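HdaB,HdaA (Adhesin), HUS-associated diffuse adherence (Escherichia coli, PDB 5D55) forms the minor tip subunit of the chaperone-usher Hda (AAF/IV) pilus of enteroaggregative E. coli and probably takes part in cell adhesion. Local coordinates at residues R75-G80 and E108-Q113; W49-Q54 and L121-G126; I14-H19 and S103-E108; G23-D28 and N112-P117. All coordinates share one frame; numbering follows the deposited sequence.

Interaction 1: R75-G80 and E108-Q113; sequences RIRIGG and EVDGNQ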
# COMPACT_ATOMS: atom_id res chain seq x y z
N ARG B 75 12.32 27.40 -5.12
CA ARG B 75 11.98 26.29 -6.00
C ARG B 75 12.87 25.11 -5.65
O ARG B 75 14.10 25.24 -5.63
CB ARG B 75 12.15 26.67 -7.48
CG ARG B 75 11.01 27.49 -8.11
CD ARG B 75 11.12 28.99 -7.78
NE ARG B 75 10.08 29.80 -8.44
CZ ARG B 75 9.84 31.08 -8.18
NH1 ARG B 75 10.55 31.74 -7.27
NH2 ARG B 75 8.87 31.72 -8.82
N ILE B 76 12.24 23.97 -5.36
CA ILE B 76 12.97 22.77 -4.94
C ILE B 76 12.62 21.54 -5.75
O ILE B 76 11.57 21.51 -6.38
CB ILE B 76 12.76 22.45 -3.44
CG1 ILE B 76 11.26 22.34 -3.12
CG2 ILE B 76 13.50 23.46 -2.59
CD1 ILE B 76 10.95 21.72 -1.77
N ARG B 77 13.51 20.55 -5.75
CA ARG B 77 13.26 19.24 -6.38
C ARG B 77 13.85 18.16 -5.48
O ARG B 77 14.68 18.46 -4.62
CB ARG B 77 13.91 19.17 -7.77
CG ARG B 77 15.44 19.26 -7.76
CD ARG B 77 16.02 18.75 -9.08
NE ARG B 77 17.48 18.77 -9.10
CZ ARG B 77 18.22 19.77 -9.60
NH1 ARG B 77 17.63 20.84 -10.12
NH2 ARG B 77 19.53 19.69 -9.57
N ILE B 78 13.44 16.90 -5.67
CA ILE B 78 14.15 15.77 -5.05
C ILE B 78 15.41 15.49 -5.85
O ILE B 78 15.37 15.50 -7.09
CB ILE B 78 13.28 14.48 -5.03
CG1 ILE B 78 11.94 14.74 -4.32
CG2 ILE B 78 14.03 13.29 -4.37
CD1 ILE B 78 12.10 14.93 -2.81
N GLY B 79 16.53 15.27 -5.16
CA GLY B 79 17.77 14.87 -5.80
C GLY B 79 18.35 13.58 -5.23
O GLY B 79 17.79 12.99 -4.29
N GLY B 80 19.47 13.17 -5.81
CA GLY B 80 20.23 12.03 -5.31
C GLY B 80 20.47 11.03 -6.42
O GLY B 80 19.65 10.88 -7.33
N GLU B 108 16.79 19.48 -3.00
CA GLU B 108 17.82 20.30 -3.63
C GLU B 108 17.22 21.56 -4.24
O GLU B 108 16.05 21.57 -4.63
CB GLU B 108 18.56 19.52 -4.71
CG GLU B 108 19.32 18.30 -4.18
CD GLU B 108 20.14 17.59 -5.24
OE1 GLU B 108 19.99 17.91 -6.44
OE2 GLU B 108 20.94 16.70 -4.87
N VAL B 109 18.04 22.60 -4.34
CA VAL B 109 17.64 23.82 -5.01
C VAL B 109 17.43 23.50 -6.50
O VAL B 109 18.30 22.92 -7.15
CB VAL B 109 18.73 24.91 -4.85
CG1 VAL B 109 18.33 26.16 -5.60
CG2 VAL B 109 18.93 25.23 -3.36
N ASP B 110 16.28 23.89 -7.02
CA ASP B 110 15.93 23.58 -8.41
C ASP B 110 16.14 24.83 -9.27
O ASP B 110 15.28 25.71 -9.33
CB ASP B 110 14.48 23.07 -8.47
CG ASP B 110 14.09 22.55 -9.85
OD1 ASP B 110 14.97 22.37 -10.72
OD2 ASP B 110 12.88 22.33 -10.07
N GLY B 111 17.31 24.91 -9.90
CA GLY B 111 17.70 26.09 -10.69
C GLY B 111 18.42 27.14 -9.85
O GLY B 111 18.05 27.39 -8.70
N ASN B 112 19.44 27.77 -10.43
CA ASN B 112 20.17 28.85 -9.75
C ASN B 112 19.21 29.90 -9.18
O ASN B 112 18.35 30.41 -9.90
CB ASN B 112 21.14 29.53 -10.72
CG ASN B 112 22.38 28.70 -11.03
OD1 ASN B 112 22.52 27.55 -10.62
ND2 ASN B 112 23.30 29.30 -11.78
N GLN B 113 19.35 30.23 -7.89
CA GLN B 113 18.40 31.14 -7.24
C GLN B 113 19.05 32.01 -6.18
O GLN B 113 19.81 31.52 -5.34
CB GLN B 113 17.25 30.37 -6.57
CG GLN B 113 16.17 29.81 -7.50
CD GLN B 113 15.33 28.76 -6.80
OE1 GLN B 113 14.45 29.08 -6.00
NE2 GLN B 113 15.62 27.50 -7.09
O HOH W 1 13.23 31.26 -5.68
O HOH W 2 10.61 21.34 -8.77
O HOH W 3 21.37 17.69 -9.00
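Two N-H groups converge on Arg75 O: the backbone N of Asp110 at 2.9 Å and the side-chain NE2 of Gln113 at 3.1 Å. They mark the place where the antiparallel ladder between strands 73-79 and 102-109 of the HdaB part gives way to a loop. The amide of Gln113 continues the ladder, because its OE1 accepts from Arg75 N at 2.9 Å, on a lone pair in the carbonyl plane, while NE2 turns a further hydrogen toward Gly111 O. A long amide suits this place, as it offers donor and acceptor together and bonds both backbone polar groups of Arg75. The guanidinium of Arg75 turns off to a salt bridge with Glu55.

The side chains of the ladder pair Arg77 and Glu108 form a salt-bridge network with Asp110. Asp110 OD1 lies in the guanidinium plane of Arg77, 3.1 Å from NH1, although the two flat groups stand 83° apart; Asp28 is the stronger partner of this NH1. The salt bridge from Arg77 NH2 to Glu108 OE1 is long, and a water joins the same two atoms. Gly79, having no side chain, lets the glutamate lie over its backbone, with Glu108 CD 3.7 Å from Gly79 CA.

Interaction 2: W49-Q54 and L121-G126; sequences WINARQ and LFSVSG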
# COMPACT_ATOMS: atom_id res chain seq x y z
N TRP B 49 7.99 11.96 -3.18
CA TRP B 49 7.54 13.21 -3.77
C TRP B 49 7.44 14.33 -2.74
O TRP B 49 7.29 14.09 -1.55
CB TRP B 49 6.19 13.05 -4.49
CG TRP B 49 5.06 12.57 -3.61
CD1 TRP B 49 4.13 13.34 -2.97
CD2 TRP B 49 4.74 11.20 -3.28
NE1 TRP B 49 3.25 12.55 -2.27
CE2 TRP B 49 3.60 11.23 -2.44
CE3 TRP B 49 5.30 9.96 -3.62
CZ2 TRP B 49 3.01 10.07 -1.93
CZ3 TRP B 49 4.73 8.80 -3.12
CH2 TRP B 49 3.59 8.86 -2.28
N ILE B 50 7.52 15.56 -3.24
CA ILE B 50 7.33 16.76 -2.44
C ILE B 50 5.85 17.15 -2.37
O ILE B 50 5.15 17.16 -3.39
CB ILE B 50 8.14 17.94 -3.01
CG1 ILE B 50 9.64 17.59 -3.05
CG2 ILE B 50 7.87 19.23 -2.19
CD1 ILE B 50 10.52 18.57 -3.88
N ASN B 51 5.37 17.45 -1.16
CA ASN B 51 4.03 17.99 -1.00
C ASN B 51 4.08 19.50 -1.05
O ASN B 51 4.25 20.17 -0.02
CB ASN B 51 3.41 17.51 0.31
CG ASN B 51 3.45 15.99 0.46
OD1 ASN B 51 4.08 15.47 1.38
ND2 ASN B 51 2.79 15.28 -0.46
N ALA B 52 3.94 20.04 -2.25
CA ALA B 52 3.97 21.48 -2.48
C ALA B 52 3.26 21.78 -3.78
O ALA B 52 3.09 20.90 -4.61
CB ALA B 52 5.40 21.99 -2.54
N ARG B 53 2.83 23.03 -3.93
CA ARG B 53 2.22 23.48 -5.17
C ARG B 53 3.30 23.48 -6.25
O ARG B 53 4.48 23.66 -5.96
CB ARG B 53 1.64 24.89 -5.00
N GLN B 54 2.89 23.26 -7.49
CA GLN B 54 3.80 23.32 -8.62
C GLN B 54 3.52 24.62 -9.36
O GLN B 54 2.38 25.08 -9.41
CB GLN B 54 3.70 22.06 -9.48
CG GLN B 54 4.30 20.84 -8.82
CD GLN B 54 3.80 19.54 -9.41
OE1 GLN B 54 2.61 19.23 -9.35
NE2 GLN B 54 4.72 18.76 -9.97
N LEU B 121 9.50 25.50 4.89
CA LEU B 121 9.09 24.17 5.34
C LEU B 121 8.99 23.17 4.18
O LEU B 121 8.23 23.37 3.22
CB LEU B 121 7.76 24.26 6.09
CG LEU B 121 7.21 22.96 6.66
CD1 LEU B 121 7.85 22.64 8.00
CD2 LEU B 121 5.68 23.03 6.78
N PHE B 122 9.78 22.10 4.25
CA PHE B 122 9.72 21.03 3.25
C PHE B 122 8.88 19.88 3.79
O PHE B 122 9.11 19.41 4.91
CB PHE B 122 11.11 20.46 2.93
CG PHE B 122 12.18 21.49 2.65
CD1 PHE B 122 11.91 22.66 1.95
CD2 PHE B 122 13.48 21.23 3.04
CE1 PHE B 122 12.92 23.58 1.68
CE2 PHE B 122 14.50 22.13 2.79
CZ PHE B 122 14.21 23.31 2.10
N SER B 123 7.91 19.43 2.98
CA SER B 123 7.10 18.25 3.29
C SER B 123 7.28 17.25 2.17
O SER B 123 7.12 17.60 0.99
CB SER B 123 5.62 18.61 3.40
OG SER B 123 4.81 17.44 3.47
N VAL B 124 7.61 16.01 2.53
CA VAL B 124 7.79 14.94 1.54
C VAL B 124 7.02 13.70 1.97
O VAL B 124 6.78 13.48 3.17
CB VAL B 124 9.29 14.58 1.30
CG1 VAL B 124 10.06 15.79 0.73
CG2 VAL B 124 9.93 14.12 2.58
N SER B 125 6.61 12.91 0.98
CA SER B 125 5.94 11.65 1.25
C SER B 125 6.62 10.58 0.42
O SER B 125 7.32 10.88 -0.55
CB SER B 125 4.45 11.74 0.92
OG SER B 125 3.80 12.64 1.80
N GLY B 126 6.44 9.32 0.81
CA GLY B 126 7.09 8.25 0.09
C GLY B 126 6.51 6.89 0.40
O GLY B 126 5.81 6.70 1.41
O HOH W 4 7.17 21.05 0.77
O HOH W 5 1.15 12.93 0.50
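Trp49 lays its indole over Ser125, whose CB sits 3.2 Å above the ring plane near the rim, 3.5 Å from Trp49 NE1. This is the tight end of an antiparallel pairing between strands 45-50 and 118-132 of the HdaB part. Trp49 and Ser125 exchange backbone bonds of 2.9 Å each way (Trp49 N to Ser125 O, Ser125 N to Trp49 O). With chi1 at 59°, the ring folds across the neighbouring strand; a small serine leaves room for it.

Ile50 and Val124 follow as a non-hydrogen-bonded pair. Asn51 N still bonds Ser123 O at 2.8 Å, and Asn51 OD1 takes the hydroxyl of Ser123 on an in-plane lone pair at 3.0 Å. Beyond it the strands part and water enters, bridging Asn51 O and Ser123 N. A second water donates to Ser125 OG and accepts a weak bond from Asn51 ND2.

On the other face Ile50 packs onto Ile76 and Ile78 of strand 73-79, Val124 onto Phe105 and Ile107 of strand 102-109. The other edge of 121-126 pairs antiparallel with the engineered HdaA strand of the second subunit, where Ser125 OG bonds Thr146; such an added strand is consistent with donor-strand complementation in chaperone-usher pilins.

Interaction 3: I14-H19 and S103-E108; sequences ITLMNH and SIFYIE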
# COMPACT_ATOMS: atom_id res chain seq x y z
N ILE B 14 9.82 7.14 6.53
CA ILE B 14 10.52 8.23 5.87
C ILE B 14 11.09 9.19 6.92
O ILE B 14 10.44 9.45 7.94
CB ILE B 14 9.59 8.94 4.84
CG1 ILE B 14 10.39 9.81 3.87
CG2 ILE B 14 8.46 9.72 5.55
CD1 ILE B 14 9.60 10.23 2.62
N THR B 15 12.30 9.68 6.69
CA THR B 15 12.91 10.67 7.57
C THR B 15 13.43 11.82 6.71
O THR B 15 13.75 11.61 5.54
CB THR B 15 14.09 10.08 8.40
OG1 THR B 15 15.10 9.61 7.50
CG2 THR B 15 13.63 8.91 9.27
N LEU B 16 13.48 13.02 7.28
CA LEU B 16 14.02 14.17 6.57
C LEU B 16 14.78 15.07 7.55
O LEU B 16 14.25 15.48 8.58
CB LEU B 16 12.93 14.95 5.84
CG LEU B 16 13.38 16.10 4.91
CD1 LEU B 16 14.25 15.58 3.77
CD2 LEU B 16 12.17 16.87 4.35
N MET B 17 16.03 15.35 7.23
CA MET B 17 16.93 16.02 8.16
C MET B 17 17.42 17.29 7.50
O MET B 17 18.04 17.22 6.44
CB MET B 17 18.11 15.08 8.44
CG MET B 17 18.92 15.41 9.64
SD MET B 17 20.09 14.09 10.00
CE MET B 17 21.23 14.18 8.61
N ASN B 18 17.16 18.43 8.13
CA ASN B 18 17.63 19.72 7.59
C ASN B 18 19.14 19.75 7.37
O ASN B 18 19.91 19.15 8.14
CB ASN B 18 17.23 20.87 8.53
CG ASN B 18 17.67 22.22 8.00
OD1 ASN B 18 17.48 22.53 6.81
ND2 ASN B 18 18.28 23.02 8.86
N HIS B 19 19.57 20.45 6.32
CA HIS B 19 20.98 20.73 6.12
C HIS B 19 21.20 22.25 6.28
O HIS B 19 20.68 23.04 5.48
CB HIS B 19 21.47 20.22 4.76
CG HIS B 19 22.94 20.41 4.53
ND1 HIS B 19 23.90 19.63 5.15
CD2 HIS B 19 23.62 21.30 3.78
CE1 HIS B 19 25.10 20.02 4.77
NE2 HIS B 19 24.96 21.04 3.94
N SER B 103 17.02 3.75 1.11
CA SER B 103 17.45 4.68 0.06
C SER B 103 17.54 6.11 0.58
O SER B 103 16.61 6.59 1.25
CB SER B 103 16.47 4.66 -1.11
OG SER B 103 16.68 3.54 -1.95
N ILE B 104 18.62 6.80 0.23
CA ILE B 104 18.81 8.21 0.55
C ILE B 104 18.33 9.08 -0.62
O ILE B 104 18.54 8.73 -1.78
CB ILE B 104 20.32 8.52 0.83
CG1 ILE B 104 20.82 7.72 2.04
CG2 ILE B 104 20.56 10.05 1.04
CD1 ILE B 104 20.18 8.08 3.35
N PHE B 105 17.69 10.20 -0.29
CA PHE B 105 17.36 11.23 -1.27
C PHE B 105 17.66 12.60 -0.65
O PHE B 105 17.96 12.69 0.55
CB PHE B 105 15.88 11.11 -1.70
CG PHE B 105 14.89 11.33 -0.59
CD1 PHE B 105 14.37 12.61 -0.34
CD2 PHE B 105 14.49 10.28 0.23
CE1 PHE B 105 13.46 12.82 0.69
CE2 PHE B 105 13.58 10.47 1.25
CZ PHE B 105 13.07 11.74 1.50
N TYR B 106 17.58 13.66 -1.46
CA TYR B 106 17.79 15.03 -0.98
C TYR B 106 16.70 15.99 -1.45
O TYR B 106 16.03 15.74 -2.46
CB TYR B 106 19.17 15.57 -1.40
CG TYR B 106 20.32 14.65 -1.06
CD1 TYR B 106 20.98 14.75 0.16
CD2 TYR B 106 20.74 13.66 -1.95
CE1 TYR B 106 22.03 13.89 0.49
CE2 TYR B 106 21.77 12.81 -1.65
CZ TYR B 106 22.42 12.93 -0.42
OH TYR B 106 23.46 12.08 -0.11
N ILE B 107 16.50 17.06 -0.69
CA ILE B 107 15.78 18.21 -1.20
C ILE B 107 16.89 19.12 -1.73
O ILE B 107 17.85 19.42 -1.01
CB ILE B 107 14.98 18.96 -0.10
CG1 ILE B 107 13.96 18.05 0.61
CG2 ILE B 107 14.32 20.24 -0.68
CD1 ILE B 107 12.78 17.61 -0.27
N GLU B 108 16.79 19.48 -3.00
CA GLU B 108 17.82 20.30 -3.63
C GLU B 108 17.22 21.56 -4.24
O GLU B 108 16.05 21.57 -4.63
CB GLU B 108 18.56 19.52 -4.71
CG GLU B 108 19.32 18.30 -4.18
CD GLU B 108 20.14 17.59 -5.24
OE1 GLU B 108 19.99 17.91 -6.44
OE2 GLU B 108 20.94 16.70 -4.87
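Ile14 sends its CD1 to the far end of the Phe105 ring, 3.9 Å from CZ, and its CG1 lies almost as close to the same atom. The isoleucine and the phenylalanine cross at about a right angle. Ile14 CG1 is turned opposite its backbone N (chi1 -164°), and this places the longer branch beside the ring end. At Thr15 the backbone does the touching, its O lying 4.1 Å from Phe105 CZ. Leu16 then lowers CD1 between two partners, 4.2 Å from Phe105 CE1 and 4.0 Å from CG1 of Ile107, and Leu16 crosses Ile107 at about a right angle.

Strands 13-18 and 102-109 belong to one antiparallel sheet of the HdaB part but are not neighbours in it. Strand 31-38 runs between them, so the two run the same general way; the axes of 14-18 and 103-108 diverge by 45° and come within 8.6 Å. Long side chains must bridge that distance, which leucine, isoleucine and a large ring can do. Leu16 also rests on Ala33 of the middle strand, and the backbone of Phe105 bonds Gly35 there. Phe122 and Val124 of strand 118-132 close over the group, and Ile147 of the second subunit, in the HdaA part of the engineered fusion, also packs on Ile14 and Leu16.

Because the contacts between side chains are all carbon to carbon, the cohesion here is hydrophobic and dispersive, and the backbone bonds of both strands go to others, among them strand 31-38.

Interaction 4: G23-D28 and N112-P117; sequences GNLLHD and NQQVHP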
# COMPACT_ATOMS: atom_id res chain seq x y z
N GLY B 23 24.42 31.53 3.41
CA GLY B 23 24.48 32.20 2.11
C GLY B 23 23.20 31.94 1.35
O GLY B 23 22.48 30.98 1.62
N ASN B 24 22.92 32.81 0.39
CA ASN B 24 21.64 32.74 -0.33
C ASN B 24 21.77 32.83 -1.85
O ASN B 24 20.78 33.01 -2.53
CB ASN B 24 20.70 33.83 0.19
CG ASN B 24 21.03 35.21 -0.34
OD1 ASN B 24 22.20 35.56 -0.49
ND2 ASN B 24 20.00 35.99 -0.64
N LEU B 25 23.00 32.72 -2.36
CA LEU B 25 23.22 32.63 -3.80
C LEU B 25 23.37 31.15 -4.10
O LEU B 25 24.48 30.60 -4.09
CB LEU B 25 24.45 33.44 -4.22
CG LEU B 25 24.37 34.96 -3.95
CD1 LEU B 25 25.61 35.71 -4.45
CD2 LEU B 25 23.12 35.57 -4.57
N LEU B 26 22.23 30.50 -4.31
CA LEU B 26 22.18 29.05 -4.32
C LEU B 26 22.20 28.49 -5.74
O LEU B 26 21.29 28.74 -6.54
CB LEU B 26 20.99 28.53 -3.51
CG LEU B 26 20.82 29.11 -2.09
CD1 LEU B 26 19.66 28.43 -1.35
CD2 LEU B 26 22.11 28.99 -1.30
N HIS B 27 23.27 27.75 -6.04
CA HIS B 27 23.41 27.02 -7.29
C HIS B 27 22.39 25.89 -7.34
O HIS B 27 22.04 25.31 -6.32
CB HIS B 27 24.83 26.44 -7.40
CG HIS B 27 25.89 27.45 -7.73
ND1 HIS B 27 26.15 27.85 -9.02
CD2 HIS B 27 26.76 28.11 -6.94
CE1 HIS B 27 27.14 28.73 -9.00
NE2 HIS B 27 27.53 28.90 -7.75
N ASP B 28 21.93 25.58 -8.55
CA ASP B 28 21.10 24.41 -8.78
C ASP B 28 21.79 23.18 -8.19
O ASP B 28 23.01 23.03 -8.29
CB ASP B 28 20.91 24.21 -10.29
CG ASP B 28 20.16 22.94 -10.62
OD1 ASP B 28 18.91 22.97 -10.68
OD2 ASP B 28 20.82 21.90 -10.84
N ASN B 112 19.44 27.77 -10.43
CA ASN B 112 20.17 28.85 -9.75
C ASN B 112 19.21 29.90 -9.18
O ASN B 112 18.35 30.41 -9.90
CB ASN B 112 21.14 29.53 -10.72
CG ASN B 112 22.38 28.70 -11.03
OD1 ASN B 112 22.52 27.55 -10.62
ND2 ASN B 112 23.30 29.30 -11.78
N GLN B 113 19.35 30.23 -7.89
CA GLN B 113 18.40 31.14 -7.24
C GLN B 113 19.05 32.01 -6.18
O GLN B 113 19.81 31.52 -5.34
CB GLN B 113 17.25 30.37 -6.57
CG GLN B 113 16.17 29.81 -7.50
CD GLN B 113 15.33 28.76 -6.80
OE1 GLN B 113 14.45 29.08 -6.00
NE2 GLN B 113 15.62 27.50 -7.09
N GLN B 114 18.74 33.31 -6.24
CA GLN B 114 19.02 34.21 -5.14
C GLN B 114 17.78 34.16 -4.28
O GLN B 114 16.73 34.71 -4.66
CB GLN B 114 19.30 35.64 -5.64
CG GLN B 114 19.54 36.62 -4.50
CD GLN B 114 19.56 38.08 -4.92
OE1 GLN B 114 19.25 38.95 -4.12
NE2 GLN B 114 19.94 38.35 -6.17
N VAL B 115 17.88 33.47 -3.15
CA VAL B 115 16.74 33.14 -2.32
C VAL B 115 16.71 34.10 -1.15
O VAL B 115 17.72 34.27 -0.46
CB VAL B 115 16.83 31.69 -1.78
CG1 VAL B 115 15.58 31.31 -0.97
CG2 VAL B 115 17.06 30.71 -2.92
N HIS B 116 15.55 34.71 -0.94
CA HIS B 116 15.40 35.64 0.16
C HIS B 116 15.48 34.91 1.49
O HIS B 116 14.89 33.84 1.64
CB HIS B 116 14.07 36.38 0.06
CG HIS B 116 13.96 37.55 0.99
ND1 HIS B 116 14.02 38.86 0.55
CD2 HIS B 116 13.79 37.61 2.33
CE1 HIS B 116 13.89 39.67 1.58
NE2 HIS B 116 13.75 38.93 2.68
N PRO B 117 16.22 35.49 2.46
CA PRO B 117 16.27 34.97 3.82
C PRO B 117 14.88 34.69 4.38
O PRO B 117 13.95 35.48 4.17
CB PRO B 117 16.94 36.10 4.60
CG PRO B 117 17.89 36.69 3.61
CD PRO B 117 17.20 36.57 2.26
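A short two-strand antiparallel sheet, 25-26 against 113-114, forms a separate ladder toward one end of the HdaB part, about 23 Å between the centre of the contact and that of the chain. Leu26 and Gln113 are its hydrogen-bonded pair, joined by Leu26 N to Gln113 O and Gln113 N to Leu26 O, both 2.8 Å. Val115 N adds a third backbone bond, to Asn24 O.

An asparagine side chain adds a bond at each end. Asn24 ND2 donates to Val115 O at 2.9 Å, arriving from above that carbonyl plane (46° out of it). A chi1 of 77° sets its CG between N and carbonyl carbon, with the amide swung across to the other chain segment. At the opposite end Asn112 OD1 accepts from Asp28 N, again at 2.9 Å and nearly straight (171°). The carboxylate of Asp28 turns elsewhere, its OD1 bonding Gly111 and Arg77.

On one face Leu25 CD2 lies beside the Gln114 chain, 3.7 Å from CG, both pointing the same way. On the other, Leu26 CD1 meets Val115 CG2 at 3.8 Å, the two crossing at about a right angle, and Val115 also touches Leu74 of strand 73-79 and Val153 of the second subunit, in the HdaA part of the fusion.

With so few ladder pairs, the asparagines matter: each supplies a bond that the backbone pairing does not provide, so three backbone bonds and two from asparagine side chains join the segments.

In the fold
From the N terminus, 14-19 is the first segment; interaction 3 closes a long loop by bringing it two places from strand 102-109 in one sheet. Interaction 4 starts next, at 23-28, and ends at 112-117, so it crosses interaction 3. Segment 49-54 then opens interaction 2, which closes at 121-126 and crosses both. Interaction 1, between 75-80 and 108-113, nests inside interaction 2, crosses interaction 3, and ends on the same stretch as interaction 4, with Asn112 and Gln113 in common. Interactions 1 and 3 belong to one sheet; interaction 2 lies in the facing sheet and packs on both. Interaction 1 also joins the small ladder of interaction 4 to the main sheet.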